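Local coordinates for protein NANS (YJHS), A 9-O-acetyl N-acetylneuraminic acid esterase (Escherichia coli O157:H7 EDL933, PDB 3PT5) that probably removes the 9-O-acetyl group from 9-O-acetyl-N-acetylneuraminic acid as an SGNH-clan esterase, allowing growth on this sialic acid, at residues P50-L55 against K113-I118; T61-P66 against T99-V104; H91-N96 against G292-A297; C155-D160 against W188-F193; A213-L218 against A263-V268. All coordinates share one frame; numbering follows the deposited sequence.

Contact 1 of 5, residues P50-L55 against K113-I118; sequences PRIKQL and KLLPFI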
# COMPACT_ATOMS: atom_id res chain seq x y z
N PRO A 50 2.80 -19.37 -0.08
CA PRO A 50 4.11 -19.53 0.54
C PRO A 50 5.27 -18.76 -0.09
O PRO A 50 6.32 -18.62 0.54
CB PRO A 50 4.38 -21.04 0.41
CG PRO A 50 3.07 -21.66 0.23
CD PRO A 50 2.20 -20.66 -0.48
N ARG A 51 5.11 -18.31 -1.34
CA ARG A 51 6.16 -17.58 -2.01
C ARG A 51 6.02 -16.06 -1.87
O ARG A 51 6.86 -15.32 -2.39
CB ARG A 51 6.27 -17.99 -3.48
CG ARG A 51 6.84 -19.40 -3.67
CD ARG A 51 6.59 -19.81 -5.11
NE ARG A 51 7.37 -19.02 -6.06
CZ ARG A 51 7.06 -18.87 -7.35
NH1 ARG A 51 5.97 -19.47 -7.84
NH2 ARG A 51 7.83 -18.14 -8.15
N ILE A 52 4.98 -15.62 -1.15
CA ILE A 52 4.66 -14.18 -1.12
C ILE A 52 4.75 -13.71 0.33
O ILE A 52 3.97 -14.17 1.17
CB ILE A 52 3.26 -13.91 -1.65
CG1 ILE A 52 3.17 -14.36 -3.11
CG2 ILE A 52 2.89 -12.41 -1.51
CD1 ILE A 52 1.81 -14.18 -3.73
N LYS A 53 5.70 -12.84 0.58
CA LYS A 53 6.14 -12.46 1.93
C LYS A 53 6.08 -10.95 2.13
O LYS A 53 5.84 -10.19 1.17
CB LYS A 53 7.57 -12.96 2.19
CG LYS A 53 7.77 -14.42 1.98
CD LYS A 53 7.07 -15.24 3.06
CE LYS A 53 7.42 -16.72 2.88
NZ LYS A 53 6.46 -17.55 3.67
N GLN A 54 6.22 -10.53 3.38
CA GLN A 54 6.33 -9.12 3.71
C GLN A 54 7.34 -8.95 4.81
O GLN A 54 7.68 -9.92 5.48
CB GLN A 54 4.96 -8.53 4.12
CG GLN A 54 4.41 -9.10 5.47
CD GLN A 54 3.07 -8.53 5.84
OE1 GLN A 54 2.89 -7.31 5.83
NE2 GLN A 54 2.10 -9.41 6.18
N LEU A 55 7.83 -7.73 4.98
CA LEU A 55 8.64 -7.41 6.15
C LEU A 55 7.74 -7.08 7.33
O LEU A 55 6.93 -6.16 7.26
CB LEU A 55 9.60 -6.26 5.87
CG LEU A 55 10.80 -6.42 4.93
CD1 LEU A 55 11.69 -5.21 5.08
CD2 LEU A 55 11.61 -7.66 5.22
N LYS A 113 -0.73 -11.43 -8.43
CA LYS A 113 -0.85 -11.25 -9.89
C LYS A 113 0.51 -11.14 -10.60
O LYS A 113 0.60 -11.43 -11.80
CB LYS A 113 -1.78 -10.09 -10.24
CG LYS A 113 -3.24 -10.41 -9.89
CD LYS A 113 -4.14 -9.16 -10.00
CE LYS A 113 -5.57 -9.48 -9.50
NZ LYS A 113 -6.43 -8.30 -9.71
N LEU A 114 1.55 -10.75 -9.86
CA LEU A 114 2.94 -10.72 -10.39
C LEU A 114 3.64 -12.09 -10.36
O LEU A 114 4.50 -12.37 -11.20
CB LEU A 114 3.77 -9.76 -9.56
CG LEU A 114 3.55 -8.25 -9.65
CD1 LEU A 114 4.38 -7.56 -8.54
CD2 LEU A 114 3.99 -7.74 -11.05
N LEU A 115 3.27 -12.94 -9.40
CA LEU A 115 4.01 -14.17 -9.16
C LEU A 115 4.14 -15.05 -10.41
O LEU A 115 5.20 -15.63 -10.61
CB LEU A 115 3.37 -14.96 -8.00
CG LEU A 115 4.14 -16.14 -7.41
CD1 LEU A 115 5.36 -15.72 -6.61
CD2 LEU A 115 3.15 -16.90 -6.56
N PRO A 116 3.08 -15.12 -11.26
CA PRO A 116 3.26 -16.07 -12.38
C PRO A 116 4.34 -15.66 -13.35
O PRO A 116 4.79 -16.48 -14.16
CB PRO A 116 1.90 -16.04 -13.08
CG PRO A 116 0.95 -15.52 -12.09
CD PRO A 116 1.70 -14.60 -11.21
N PHE A 117 4.79 -14.41 -13.26
CA PHE A 117 5.74 -13.86 -14.21
C PHE A 117 7.22 -13.92 -13.82
O PHE A 117 8.11 -13.51 -14.58
CB PHE A 117 5.31 -12.43 -14.52
CG PHE A 117 4.01 -12.35 -15.23
CD1 PHE A 117 3.93 -12.55 -16.61
CD2 PHE A 117 2.85 -12.11 -14.52
CE1 PHE A 117 2.71 -12.48 -17.26
CE2 PHE A 117 1.65 -12.02 -15.16
CZ PHE A 117 1.57 -12.21 -16.54
N ILE A 118 7.49 -14.46 -12.63
CA ILE A 118 8.88 -14.49 -12.11
C ILE A 118 9.39 -15.93 -12.02
O ILE A 118 8.60 -16.87 -12.10
CB ILE A 118 9.00 -13.79 -10.71
CG1 ILE A 118 8.37 -14.65 -9.63
CG2 ILE A 118 8.40 -12.37 -10.70
CD1 ILE A 118 8.55 -14.11 -8.24
O HOH W 1 6.16 -18.23 -10.51
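Ile52, first residue of strand 52-55, and Arg51 just before it pack against Leu115 and Ile118 just past helix 107-114, a mainly apolar helix-to-sheet contact in the alpha/beta/alpha sandwich of this SGNH hydrolase. Helix 107-114 runs out through a short 3-10 segment, and Leu115 and Ile118 from that exit also lie on Ile124 of strand 122-130, the parallel neighbour of 52-55. The largest share of the interface is the flat guanidinium of Arg51 covered by leucine: Leu115 CD1 sits 3.6 Å above its plane, over the centre, and 3.7 Å from Arg51 CZ. A bend at chi3 (68°) in the arginine chain turns the group across this methyl. Ile118 CG1 approaches obliquely, 3.8 Å from Arg51 NH2. The other leucine methyl, CD2, meets Ile52 CD1 at 4.1 Å. Polar atoms at the guanidinium rim are held separately: NH2 bonds to the carbonyl O of Ala122 and also to a water. That water, 2.9 Å from Arg51 NH2, donates to Leu115 O at 2.8 Å and to Ile118 O at 3.2 Å.

Contact 2 of 5, residues T61-P66 against T99-V104; sequences THPGGP and TQYGTV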
# COMPACT_ATOMS: atom_id res chain seq x y z
N THR A 61 2.21 -11.94 13.77
CA THR A 61 1.96 -11.84 12.33
C THR A 61 0.55 -11.33 12.07
O THR A 61 0.30 -10.61 11.09
CB THR A 61 2.19 -13.17 11.61
OG1 THR A 61 1.36 -14.20 12.17
CG2 THR A 61 3.64 -13.56 11.74
N HIS A 62 -0.37 -11.70 12.96
CA HIS A 62 -1.77 -11.33 12.93
C HIS A 62 -2.34 -11.64 14.33
O HIS A 62 -1.65 -12.32 15.11
CB HIS A 62 -2.52 -12.08 11.82
CG HIS A 62 -2.49 -13.58 11.96
ND1 HIS A 62 -3.48 -14.29 12.60
CD2 HIS A 62 -1.61 -14.49 11.48
CE1 HIS A 62 -3.20 -15.58 12.53
NE2 HIS A 62 -2.06 -15.73 11.88
N PRO A 63 -3.56 -11.18 14.64
CA PRO A 63 -4.03 -11.42 16.00
C PRO A 63 -4.19 -12.93 16.27
O PRO A 63 -4.88 -13.64 15.52
CB PRO A 63 -5.37 -10.68 16.06
CG PRO A 63 -5.28 -9.66 14.92
CD PRO A 63 -4.51 -10.34 13.87
N GLY A 64 -3.47 -13.42 17.27
CA GLY A 64 -3.54 -14.81 17.64
C GLY A 64 -2.55 -15.66 16.88
O GLY A 64 -2.54 -16.89 17.04
N GLY A 65 -1.68 -15.01 16.10
CA GLY A 65 -0.71 -15.70 15.27
C GLY A 65 0.66 -15.71 15.94
O GLY A 65 0.83 -15.17 17.04
N PRO A 66 1.67 -16.28 15.27
CA PRO A 66 3.02 -16.34 15.86
C PRO A 66 3.67 -14.99 16.15
O PRO A 66 3.38 -13.99 15.49
CB PRO A 66 3.86 -17.06 14.81
CG PRO A 66 2.97 -17.48 13.74
CD PRO A 66 1.56 -17.05 14.01
N THR A 99 -8.16 -15.75 10.59
CA THR A 99 -7.99 -15.76 9.14
C THR A 99 -8.70 -14.61 8.44
O THR A 99 -8.23 -14.15 7.38
CB THR A 99 -8.53 -17.04 8.52
OG1 THR A 99 -9.93 -17.17 8.80
CG2 THR A 99 -7.76 -18.27 9.04
N GLN A 100 -9.83 -14.18 9.00
CA GLN A 100 -10.68 -13.13 8.39
C GLN A 100 -10.64 -11.82 9.17
O GLN A 100 -11.63 -11.09 9.22
CB GLN A 100 -12.14 -13.57 8.31
CG GLN A 100 -12.44 -14.68 7.35
CD GLN A 100 -13.92 -14.98 7.27
OE1 GLN A 100 -14.54 -15.31 8.28
NE2 GLN A 100 -14.51 -14.86 6.06
N TYR A 101 -9.49 -11.53 9.76
CA TYR A 101 -9.30 -10.35 10.60
C TYR A 101 -9.21 -9.07 9.78
O TYR A 101 -8.68 -9.07 8.67
CB TYR A 101 -8.02 -10.49 11.42
CG TYR A 101 -6.79 -10.94 10.62
CD1 TYR A 101 -5.94 -10.00 10.02
CD2 TYR A 101 -6.50 -12.27 10.47
CE1 TYR A 101 -4.85 -10.40 9.28
CE2 TYR A 101 -5.40 -12.69 9.72
CZ TYR A 101 -4.57 -11.74 9.13
OH TYR A 101 -3.49 -12.14 8.41
N GLY A 102 -9.70 -7.97 10.32
CA GLY A 102 -9.34 -6.67 9.78
C GLY A 102 -9.94 -6.27 8.45
O GLY A 102 -10.95 -6.81 8.00
N THR A 103 -9.31 -5.27 7.86
CA THR A 103 -9.71 -4.73 6.58
C THR A 103 -8.83 -5.32 5.47
O THR A 103 -7.93 -6.10 5.74
CB THR A 103 -9.50 -3.22 6.60
OG1 THR A 103 -8.25 -2.95 7.26
CG2 THR A 103 -10.66 -2.57 7.33
N VAL A 104 -9.12 -4.95 4.22
CA VAL A 104 -8.42 -5.56 3.08
C VAL A 104 -7.62 -4.51 2.31
O VAL A 104 -8.15 -3.45 1.99
CB VAL A 104 -9.44 -6.21 2.13
CG1 VAL A 104 -8.78 -6.78 0.88
CG2 VAL A 104 -10.19 -7.34 2.88
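Tyr101 carries the largest share of this contact, its phenol ring lying beneath His62 and Pro63 of a type II turn that runs from His62 to Gly65. Both residues come over the same face of the phenol. His62 CB stands 3.4 Å from Tyr101 CZ, toward the hydroxyl end, and makes a CH-pi contact 3.8 Å from the ring centroid. Nearer the root of the ring, Pro63 CD adds a second CH-pi contact, 4.0 Å from Tyr101 CG. The imidazole of His62 is nearly parallel to the phenol, planes at 4°, but slid so far aside that the two rings barely overlap. A chi1 of 60° turns the imidazole aside and leaves CB as the atom over the phenol, while Gly65 CA packs near the rim of one imidazole face. Tyr101 OH is hydrogen-bonded to Thr77, which ties down the far end of the phenol. The arrangement is a beta turn seated on an aromatic face, joining the loop between strands 52-55 and 73-75 to the loop that leads into helix 107-114.

Contact 3 of 5, residues H91-N96 against G292-A297; sequences HPLATN and GYYGSA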
# COMPACT_ATOMS: atom_id res chain seq x y z
N HIS A 91 -14.62 -7.04 10.19
CA HIS A 91 -15.94 -6.96 9.64
C HIS A 91 -16.92 -7.64 10.62
O HIS A 91 -16.58 -8.66 11.22
CB HIS A 91 -15.94 -7.72 8.31
CG HIS A 91 -17.17 -7.51 7.51
ND1 HIS A 91 -18.33 -8.21 7.75
CD2 HIS A 91 -17.44 -6.68 6.48
CE1 HIS A 91 -19.26 -7.83 6.89
NE2 HIS A 91 -18.74 -6.90 6.10
N PRO A 92 -18.11 -7.05 10.83
CA PRO A 92 -19.09 -7.70 11.76
C PRO A 92 -19.39 -9.18 11.50
O PRO A 92 -19.71 -9.92 12.43
CB PRO A 92 -20.37 -6.88 11.59
CG PRO A 92 -20.04 -5.77 10.62
CD PRO A 92 -18.60 -5.80 10.24
N LEU A 93 -19.33 -9.60 10.24
CA LEU A 93 -19.71 -10.96 9.84
C LEU A 93 -18.49 -11.85 9.60
O LEU A 93 -18.58 -12.89 8.93
CB LEU A 93 -20.61 -10.92 8.59
CG LEU A 93 -21.82 -9.98 8.59
CD1 LEU A 93 -22.55 -10.11 7.25
CD2 LEU A 93 -22.77 -10.19 9.82
N ALA A 94 -17.34 -11.46 10.13
CA ALA A 94 -16.17 -12.34 10.13
C ALA A 94 -16.34 -13.43 11.20
O ALA A 94 -16.55 -13.11 12.40
CB ALA A 94 -14.90 -11.55 10.39
N THR A 95 -16.25 -14.69 10.75
CA THR A 95 -16.34 -15.89 11.61
C THR A 95 -15.04 -16.11 12.37
O THR A 95 -15.01 -16.15 13.61
CB THR A 95 -16.54 -17.17 10.75
OG1 THR A 95 -17.57 -16.97 9.78
CG2 THR A 95 -16.87 -18.39 11.64
N ASN A 96 -13.97 -16.28 11.60
CA ASN A 96 -12.70 -16.69 12.13
C ASN A 96 -11.76 -15.50 12.13
O ASN A 96 -11.26 -15.10 11.08
CB ASN A 96 -12.14 -17.84 11.28
CG ASN A 96 -10.85 -18.44 11.82
OD1 ASN A 96 -10.21 -17.89 12.72
ND2 ASN A 96 -10.46 -19.57 11.26
N GLY A 292 -19.47 -15.90 -0.36
CA GLY A 292 -19.43 -15.56 1.06
C GLY A 292 -18.89 -14.15 1.28
O GLY A 292 -18.54 -13.79 2.42
N TYR A 293 -18.86 -13.35 0.22
CA TYR A 293 -18.43 -11.94 0.33
C TYR A 293 -19.59 -11.06 0.80
O TYR A 293 -20.57 -10.89 0.08
CB TYR A 293 -17.89 -11.42 -0.98
CG TYR A 293 -17.38 -9.99 -0.85
CD1 TYR A 293 -16.30 -9.71 -0.03
CD2 TYR A 293 -17.99 -8.96 -1.52
CE1 TYR A 293 -15.83 -8.40 0.10
CE2 TYR A 293 -17.55 -7.67 -1.42
CZ TYR A 293 -16.46 -7.38 -0.60
OH TYR A 293 -16.03 -6.05 -0.48
N TYR A 294 -19.44 -10.47 1.98
CA TYR A 294 -20.34 -9.45 2.51
C TYR A 294 -19.55 -8.14 2.54
O TYR A 294 -18.43 -8.09 3.06
CB TYR A 294 -20.88 -9.86 3.90
CG TYR A 294 -21.72 -11.13 3.84
CD1 TYR A 294 -23.06 -11.09 3.42
CD2 TYR A 294 -21.17 -12.36 4.16
CE1 TYR A 294 -23.83 -12.23 3.34
CE2 TYR A 294 -21.95 -13.54 4.08
CZ TYR A 294 -23.27 -13.46 3.67
OH TYR A 294 -24.00 -14.66 3.59
N GLY A 295 -20.11 -7.13 1.88
CA GLY A 295 -19.44 -5.86 1.65
C GLY A 295 -19.61 -4.92 2.81
O GLY A 295 -20.07 -5.29 3.89
N SER A 296 -19.25 -3.67 2.55
CA SER A 296 -19.18 -2.64 3.59
C SER A 296 -20.51 -2.21 4.19
O SER A 296 -20.53 -1.57 5.26
CB SER A 296 -18.47 -1.43 3.01
OG SER A 296 -19.29 -0.88 1.98
N ALA A 297 -21.61 -2.58 3.54
CA ALA A 297 -22.94 -2.17 3.98
C ALA A 297 -23.23 -2.65 5.39
O ALA A 297 -24.04 -2.04 6.08
CB ALA A 297 -24.00 -2.69 3.01
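His91 reaches across to the 292-297 loop through one straight hydrogen bond, while Leu93 adds an apolar contact beside it. The polar part centres on the imidazole. NE2 donates to Gly295 O at 3.0 Å with an N-H...O angle of 173°, and the oxygen lies in the ring plane, although the histidine nitrogen itself stands well above the carbonyl plane of Gly295. Tyr294 O is also near, but its angle to NE2 is too poor for a bond. On the other side of the ring, ND1 accepts the backbone N-H of Leu93 at 3.0 Å, within the type I turn from His91 to Ala94. The chi1 of -169° carries the imidazole away from its backbone N, and the ring bridges its own turn and the facing loop. Pro92 CD packs on one face, toward the rim.

The apolar part is an off-centre CH-pi contact: Leu93 CD1 approaches the Tyr294 ring obliquely, 3.7 Å from Tyr294 CG, with the two side chains crossing at about a right angle. The same methyl also meets Tyr294 CB, which lies 4.0 Å from His91 CE1. Tyr298 borders both His91 and Leu93.

Because ND1 accepts and NE2 donates, the two bonds are consistent with a neutral imidazole protonated on NE2, fixed in rotation and joining two loops that lie 196 residues apart in sequence.

Contact 4 of 5, residues C155-D160 against W188-F193; sequences CRWGTD and WMQGEF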
# COMPACT_ATOMS: atom_id res chain seq x y z
N CYS A 155 2.90 10.68 11.21
CA CYS A 155 1.88 10.99 10.20
C CYS A 155 2.35 12.02 9.22
O CYS A 155 1.59 12.50 8.41
CB CYS A 155 0.62 11.55 10.88
SG CYS A 155 -0.19 10.42 11.99
N ARG A 156 3.63 12.39 9.29
CA ARG A 156 4.17 13.41 8.41
C ARG A 156 5.16 12.81 7.42
O ARG A 156 6.19 12.27 7.81
CB ARG A 156 4.82 14.54 9.23
CG ARG A 156 5.34 15.69 8.37
CD ARG A 156 4.20 16.53 7.87
NE ARG A 156 3.57 17.28 8.95
CZ ARG A 156 3.46 18.60 8.97
NH1 ARG A 156 3.88 19.33 7.94
NH2 ARG A 156 2.87 19.19 10.02
N TRP A 157 4.86 12.90 6.12
CA TRP A 157 5.82 12.55 5.09
C TRP A 157 6.71 13.77 4.83
O TRP A 157 6.33 14.90 5.13
CB TRP A 157 5.10 12.14 3.79
CG TRP A 157 4.44 10.80 3.88
CD1 TRP A 157 3.09 10.55 4.00
CD2 TRP A 157 5.08 9.52 3.86
NE1 TRP A 157 2.86 9.20 4.07
CE2 TRP A 157 4.06 8.54 3.99
CE3 TRP A 157 6.40 9.10 3.72
CZ2 TRP A 157 4.34 7.15 4.01
CZ3 TRP A 157 6.68 7.73 3.74
CH2 TRP A 157 5.65 6.77 3.88
N GLY A 158 7.90 13.52 4.30
CA GLY A 158 8.85 14.58 3.96
C GLY A 158 10.25 14.06 4.20
O GLY A 158 10.44 13.14 4.97
N THR A 159 11.24 14.63 3.54
CA THR A 159 12.59 14.11 3.72
C THR A 159 12.96 14.18 5.21
O THR A 159 12.68 15.18 5.87
CB THR A 159 13.59 14.84 2.82
OG1 THR A 159 13.03 14.94 1.49
CG2 THR A 159 14.89 14.04 2.75
N ASP A 160 13.52 13.07 5.70
CA ASP A 160 13.97 12.84 7.09
C ASP A 160 12.95 12.76 8.25
O ASP A 160 13.35 12.64 9.42
CB ASP A 160 15.17 13.73 7.44
CG ASP A 160 16.39 13.41 6.57
OD1 ASP A 160 16.66 12.21 6.27
OD2 ASP A 160 17.06 14.38 6.17
N TRP A 188 3.09 3.79 -4.68
CA TRP A 188 2.82 4.96 -3.84
C TRP A 188 1.39 5.40 -4.08
O TRP A 188 1.04 5.67 -5.21
CB TRP A 188 3.75 6.08 -4.31
CG TRP A 188 3.56 7.38 -3.63
CD1 TRP A 188 2.95 8.48 -4.16
CD2 TRP A 188 3.96 7.74 -2.29
NE1 TRP A 188 2.96 9.51 -3.24
CE2 TRP A 188 3.55 9.08 -2.08
CE3 TRP A 188 4.59 7.05 -1.23
CZ2 TRP A 188 3.78 9.76 -0.88
CZ3 TRP A 188 4.81 7.73 -0.03
CH2 TRP A 188 4.42 9.08 0.13
N MET A 189 0.56 5.52 -3.02
CA MET A 189 -0.75 6.14 -3.16
C MET A 189 -0.90 7.08 -2.01
O MET A 189 -1.06 6.65 -0.88
CB MET A 189 -1.91 5.13 -3.14
CG MET A 189 -1.90 4.29 -4.39
SD MET A 189 -3.09 2.98 -4.46
CE MET A 189 -4.61 3.90 -4.64
N GLN A 190 -0.80 8.36 -2.32
CA GLN A 190 -0.83 9.40 -1.31
C GLN A 190 -1.22 10.72 -1.94
O GLN A 190 -0.94 10.98 -3.11
CB GLN A 190 0.55 9.52 -0.69
CG GLN A 190 0.59 10.32 0.59
CD GLN A 190 0.66 11.80 0.35
OE1 GLN A 190 1.23 12.24 -0.63
NE2 GLN A 190 0.09 12.60 1.27
N GLY A 191 -1.89 11.54 -1.14
CA GLY A 191 -2.21 12.91 -1.54
C GLY A 191 -3.47 13.42 -0.91
O GLY A 191 -3.65 14.63 -0.74
N GLU A 192 -4.36 12.48 -0.55
CA GLU A 192 -5.73 12.83 -0.12
C GLU A 192 -5.76 13.93 0.93
O GLU A 192 -6.49 14.91 0.79
CB GLU A 192 -6.40 11.61 0.48
CG GLU A 192 -6.90 10.58 -0.55
CD GLU A 192 -5.87 9.54 -0.95
OE1 GLU A 192 -4.69 9.62 -0.53
OE2 GLU A 192 -6.25 8.60 -1.72
N PHE A 193 -5.01 13.76 2.02
CA PHE A 193 -5.10 14.77 3.11
C PHE A 193 -4.51 16.10 2.69
O PHE A 193 -4.99 17.17 3.10
CB PHE A 193 -4.48 14.27 4.41
CG PHE A 193 -5.43 13.49 5.27
CD1 PHE A 193 -6.47 12.75 4.69
CD2 PHE A 193 -5.31 13.51 6.65
CE1 PHE A 193 -7.35 12.04 5.48
CE2 PHE A 193 -6.21 12.81 7.44
CZ PHE A 193 -7.22 12.08 6.87
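The backbones of Trp157 and Gln190 stay 9.8 Å apart at their nearest CA atoms, so the loop 155-160 and the end of strand 182-189 meet through long side chains alone. Two indoles fill the gap in a T-shaped (edge-to-face) stack. The benzo edge of Trp188 points at the face of Trp157: Trp188 CH2 lies 3.8 Å above the Trp157 plane, over its centre, and is 3.8 Å from Trp157 CD2. The neighbouring Trp188 CZ3 faces the far rim of the same indole, 4.1 Å from Trp157 CZ2. The six-membered rings have centroids 5.1 Å apart and planes at 76°. Although the CB of Trp188 is not aimed at the loop, a chi1 of 176° swings its indole away from the backbone N and brings the outer edge across.

Gln190 lays its CB over a face of the Trp188 ring and brings CG to 4.2 Å from Trp157 CD1. This buried aromatic packing joins the loop before helix 162-176 to a strand end of the alpha/beta fold, with Leu163 and Leu167 of that helix against Trp157 and Met210 of helix 203-218 touching both tryptophans.

Polar groups are satisfied at the margins: Trp157 NE1 bonds to Ser134, Trp188 NE1 to Tyr257, and the Gln190 amide to His203 and Asp194. The middle is thus left to carbon, and the outside bonds of the indole N-H groups probably help hold each ring in the T-shaped stack.

Contact 5 of 5, residues A213-L218 against A263-V268; sequences AFRRDL and ANIIFV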
# COMPACT_ATOMS: atom_id res chain seq x y z
N ALA A 213 15.51 12.17 -2.53
CA ALA A 213 16.23 11.72 -1.33
C ALA A 213 16.26 10.19 -1.26
O ALA A 213 17.29 9.58 -0.96
CB ALA A 213 15.61 12.31 -0.06
N PHE A 214 15.12 9.57 -1.55
CA PHE A 214 15.00 8.13 -1.59
C PHE A 214 16.03 7.53 -2.57
O PHE A 214 16.73 6.57 -2.26
CB PHE A 214 13.55 7.74 -1.99
CG PHE A 214 13.29 6.25 -2.03
CD1 PHE A 214 12.93 5.56 -0.88
CD2 PHE A 214 13.36 5.54 -3.25
CE1 PHE A 214 12.66 4.17 -0.90
CE2 PHE A 214 13.09 4.16 -3.29
CZ PHE A 214 12.73 3.46 -2.12
N ARG A 215 16.11 8.11 -3.76
CA ARG A 215 17.01 7.62 -4.81
C ARG A 215 18.48 7.79 -4.44
O ARG A 215 19.28 6.88 -4.67
CB ARG A 215 16.66 8.28 -6.15
CG ARG A 215 15.32 7.79 -6.67
CD ARG A 215 14.84 8.52 -7.92
NE ARG A 215 13.67 7.83 -8.46
CZ ARG A 215 12.92 8.21 -9.50
NH1 ARG A 215 13.19 9.31 -10.20
NH2 ARG A 215 11.88 7.45 -9.85
N ARG A 216 18.82 8.92 -3.81
CA ARG A 216 20.17 9.13 -3.30
C ARG A 216 20.49 8.05 -2.26
O ARG A 216 21.53 7.39 -2.34
CB ARG A 216 20.35 10.54 -2.69
CG ARG A 216 20.34 11.67 -3.72
CD ARG A 216 20.80 13.01 -3.13
NE ARG A 216 19.85 13.54 -2.15
CZ ARG A 216 18.82 14.34 -2.44
NH1 ARG A 216 18.58 14.72 -3.69
NH2 ARG A 216 18.04 14.77 -1.46
N ASP A 217 19.55 7.83 -1.33
CA ASP A 217 19.76 6.90 -0.22
C ASP A 217 19.81 5.41 -0.59
O ASP A 217 20.34 4.59 0.18
CB ASP A 217 18.70 7.13 0.88
CG ASP A 217 18.92 8.44 1.64
OD1 ASP A 217 20.01 9.03 1.55
OD2 ASP A 217 17.99 8.89 2.34
N LEU A 218 19.28 5.05 -1.76
CA LEU A 218 19.24 3.66 -2.21
C LEU A 218 20.23 3.37 -3.34
O LEU A 218 20.50 2.21 -3.65
CB LEU A 218 17.82 3.27 -2.66
CG LEU A 218 16.82 2.83 -1.58
CD1 LEU A 218 17.31 1.54 -0.94
CD2 LEU A 218 16.58 3.91 -0.52
N ALA A 263 12.47 11.41 -13.54
CA ALA A 263 12.35 10.22 -14.37
C ALA A 263 11.56 9.13 -13.63
O ALA A 263 11.62 9.02 -12.40
CB ALA A 263 13.75 9.69 -14.72
N ASN A 264 10.82 8.33 -14.40
CA ASN A 264 10.23 7.08 -13.92
C ASN A 264 9.21 7.30 -12.82
O ASN A 264 9.18 6.57 -11.84
CB ASN A 264 11.33 6.10 -13.50
CG ASN A 264 12.21 5.70 -14.68
OD1 ASN A 264 11.77 5.74 -15.84
ND2 ASN A 264 13.44 5.31 -14.38
N ILE A 265 8.36 8.29 -13.03
CA ILE A 265 7.22 8.49 -12.16
C ILE A 265 6.04 8.08 -13.02
O ILE A 265 5.74 8.74 -14.02
CB ILE A 265 7.11 9.96 -11.66
CG1 ILE A 265 8.41 10.42 -10.98
CG2 ILE A 265 5.85 10.14 -10.75
CD1 ILE A 265 8.78 9.74 -9.65
N ILE A 266 5.39 6.97 -12.64
CA ILE A 266 4.38 6.37 -13.51
C ILE A 266 3.01 6.46 -12.84
O ILE A 266 2.79 5.85 -11.79
CB ILE A 266 4.75 4.92 -13.86
CG1 ILE A 266 6.11 4.87 -14.58
CG2 ILE A 266 3.70 4.27 -14.77
CD1 ILE A 266 7.19 4.38 -13.70
N PHE A 267 2.11 7.22 -13.46
CA PHE A 267 0.76 7.40 -12.95
C PHE A 267 -0.10 6.19 -13.26
O PHE A 267 -0.22 5.74 -14.42
CB PHE A 267 0.12 8.65 -13.52
CG PHE A 267 -1.23 8.95 -12.96
CD1 PHE A 267 -1.41 9.23 -11.60
CD2 PHE A 267 -2.33 9.00 -13.80
CE1 PHE A 267 -2.71 9.54 -11.11
CE2 PHE A 267 -3.60 9.29 -13.31
CZ PHE A 267 -3.78 9.57 -11.99
N VAL A 268 -0.71 5.64 -12.21
CA VAL A 268 -1.56 4.48 -12.36
C VAL A 268 -3.00 4.87 -12.03
O VAL A 268 -3.28 5.23 -10.90
CB VAL A 268 -1.10 3.30 -11.42
CG1 VAL A 268 -2.03 2.13 -11.58
CG2 VAL A 268 0.32 2.89 -11.72
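The final turns of helix 203-218 stand well away from the lead-in to edge strand 265-268, the nearest CA atoms, those of Arg215 and Ala263, being 10.9 Å apart. A single arginine spans the gap. Arg215 is extended from CG to NE (chi2 174°, chi3 170°), which lets its guanidinium arrive edge-on at the backbone of Ala263 and Asn264. NH1 donates to Ala263 O at 2.7 Å, the oxygen lying close to the guanidinium plane, with an N-H...O angle of 148°. NH2 makes two weak bonds, to the same oxygen at 3.0 Å and to Asn264 O at 3.5 Å. Ile265 CD1 lies 3.9 Å from Arg215 NH2, at an oblique angle to the guanidinium. Beyond the two segments, NH2 also donates to Ala231 O, just before strand 233-236, and the side chain touches Asp230. Ala263 O is therefore gripped by both terminal nitrogens of one guanidinium. Carbonyl oxygens probably help to balance the guanidinium charge, and they link the last turn of the helix to the start of the outermost strand.

In the fold
Contacts 1, 4 and 5 all reach the same mixed sheet: contact 1 at strand 52-55, contact 4 at strand 182-189 and contact 5 at the outermost strand, 265-268. Contacts 4 and 5 have centres 14 Å apart and touch where Thr159 packs on Ala213; strand 182-189 and helix 203-218 follow each other in the chain. Contacts 2 and 3 lie among the loops on one side of the chain's centre, also 14 Å apart, joined by a probable hydrogen bond between Gln100 OE1 and Thr95 N. Contact 2 is nested within the loop closed by contact 1; contact 3 crosses both along the chain and encloses contacts 4 and 5, thereby tying an early loop to a late one.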